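Local atomic coordinates of LEOA (Escherichia coli, PDB entry 4AUR), a protein that probably binds and hydrolyses GTP as a bacterial dynamin of enterotoxigenic Escherichia coli. Residues Lys302-Met307 and Ala548-Arg553. Sequence-based numbering, arbitrary orientation.
Sequences KNDEDM and AIRDNR
Asp304 meets Arg550 in a long-range ion pair that joins two helices far apart in sequence; the CA atoms of Asp304 and Arg550 are 9.1 Å apart. Acidic Asp304 suits its partly exposed place because its charge lies over the guanidinium of Arg550: with CG anti to the backbone N (chi1 -162°), the carboxylate ends nearer the other helix than the start of the side chain would imply. OD1 of Asp304 lies 3.6 Å from NH2 of Arg550, over one face of the guanidinium. The two planar groups are stacked, 30° apart, and no N-H points at the oxygen, so attraction rests on charge alone. A long arginine fits the opposing place because its chain, extended from CG to NE, spans the gap between helices. Farther along, Met307, deposited as selenomethionine, brings its flexible apolar chain to the guanidinium edge, with CG 4.3 Å from NH2 of Arg550. The joint is slight, burying 121 Å² in all. Helix 275-343 thus meets helix 547-567 within the elongated dynamin-like helical domain. Ile549 and Arg550 also pack on Val300 of helix 275-343, while Lys302 and Asp306, one turn apart and salt-bridged, face helix 368-408.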
# COMPACT_ATOMS: atom_id res chain seq x y z
N LYS A 302 11.77 2.27 -3.92
CA LYS A 302 13.01 1.54 -3.69
C LYS A 302 13.86 1.37 -4.93
O LYS A 302 15.05 1.52 -4.87
CB LYS A 302 12.69 0.17 -3.12
CG LYS A 302 13.83 -0.83 -3.26
CD LYS A 302 13.75 -1.96 -2.24
CE LYS A 302 14.74 -3.09 -2.56
NZ LYS A 302 16.16 -2.68 -2.87
N ASN A 303 13.26 1.01 -6.05
CA ASN A 303 14.01 0.77 -7.28
C ASN A 303 14.57 2.04 -7.83
O ASN A 303 15.63 2.01 -8.40
CB ASN A 303 13.15 0.12 -8.37
CG ASN A 303 13.98 -0.37 -9.56
OD1 ASN A 303 13.84 0.12 -10.68
ND2 ASN A 303 14.85 -1.35 -9.32
N ASP A 304 13.85 3.13 -7.68
CA ASP A 304 14.28 4.42 -8.17
C ASP A 304 15.43 4.92 -7.30
O ASP A 304 16.36 5.53 -7.79
CB ASP A 304 13.10 5.39 -8.15
CG ASP A 304 13.31 6.63 -9.04
OD1 ASP A 304 14.33 6.69 -9.77
OD2 ASP A 304 12.45 7.54 -9.02
N GLU A 305 15.38 4.62 -6.01
CA GLU A 305 16.37 5.09 -5.07
C GLU A 305 17.67 4.29 -5.19
O GLU A 305 18.76 4.86 -5.11
CB GLU A 305 15.81 5.05 -3.65
CG GLU A 305 14.68 6.06 -3.44
CD GLU A 305 13.83 5.83 -2.18
OE1 GLU A 305 13.97 4.76 -1.53
OE2 GLU A 305 12.99 6.72 -1.85
N ASP A 306 17.54 2.98 -5.38
CA ASP A 306 18.68 2.12 -5.73
C ASP A 306 19.43 2.67 -6.93
O ASP A 306 20.65 2.68 -6.93
CB ASP A 306 18.23 0.71 -6.10
CG ASP A 306 17.93 -0.18 -4.91
OD1 ASP A 306 18.08 0.24 -3.74
OD2 ASP A 306 17.55 -1.35 -5.14
N MSE A 307 18.74 3.09 -7.98
CA MSE A 307 19.44 3.52 -9.20
C MSE A 307 20.38 4.65 -8.86
O MSE A 307 21.52 4.65 -9.31
CB MSE A 307 18.54 3.98 -10.35
CG MSE A 307 17.51 2.95 -10.79
SE MSE A 307 18.37 1.40 -11.65
CE MSE A 307 17.63 0.01 -10.47
N ALA A 548 8.45 1.97 -17.81
CA ALA A 548 7.07 1.61 -18.08
C ALA A 548 6.24 1.55 -16.80
O ALA A 548 5.04 1.90 -16.82
CB ALA A 548 7.01 0.30 -18.84
N ILE A 549 6.84 1.12 -15.68
CA ILE A 549 6.10 1.11 -14.42
C ILE A 549 5.96 2.50 -13.86
O ILE A 549 4.94 2.82 -13.28
CB ILE A 549 6.67 0.26 -13.25
CG1 ILE A 549 8.14 -0.06 -13.45
CG2 ILE A 549 5.83 -0.98 -12.98
CD1 ILE A 549 8.81 -0.50 -12.18
N ARG A 550 7.01 3.29 -13.99
CA ARG A 550 6.97 4.65 -13.52
C ARG A 550 5.82 5.39 -14.18
O ARG A 550 5.07 6.07 -13.49
CB ARG A 550 8.27 5.36 -13.76
CG ARG A 550 9.41 4.88 -12.90
CD ARG A 550 10.66 5.63 -13.34
NE ARG A 550 11.92 5.05 -12.88
CZ ARG A 550 13.13 5.42 -13.34
NH1 ARG A 550 13.23 6.37 -14.27
NH2 ARG A 550 14.23 4.85 -12.86
N ASP A 551 5.67 5.24 -15.50
CA ASP A 551 4.53 5.81 -16.21
C ASP A 551 3.22 5.36 -15.55
O ASP A 551 2.29 6.16 -15.38
CB ASP A 551 4.48 5.37 -17.68
CG ASP A 551 5.65 5.91 -18.52
OD1 ASP A 551 6.51 6.66 -17.99
OD2 ASP A 551 5.72 5.55 -19.73
N ASN A 552 3.14 4.09 -15.21
CA ASN A 552 1.91 3.51 -14.69
C ASN A 552 1.66 3.91 -13.27
O ASN A 552 0.53 4.19 -12.88
CB ASN A 552 1.94 1.98 -14.79
CG ASN A 552 1.38 1.48 -16.10
OD1 ASN A 552 0.17 1.49 -16.31
ND2 ASN A 552 2.25 1.07 -17.00
N ARG A 553 2.71 3.91 -12.47
CA ARG A 553 2.56 4.21 -11.08
C ARG A 553 2.06 5.63 -10.91
O ARG A 553 1.30 5.92 -10.00
CB ARG A 553 3.86 4.01 -10.38
CG ARG A 553 3.79 4.09 -8.89
CD ARG A 553 4.97 4.87 -8.38
NE ARG A 553 4.76 6.30 -8.55
CZ ARG A 553 4.03 7.04 -7.73
NH1 ARG A 553 3.42 6.48 -6.71
NH2 ARG A 553 3.87 8.33 -7.93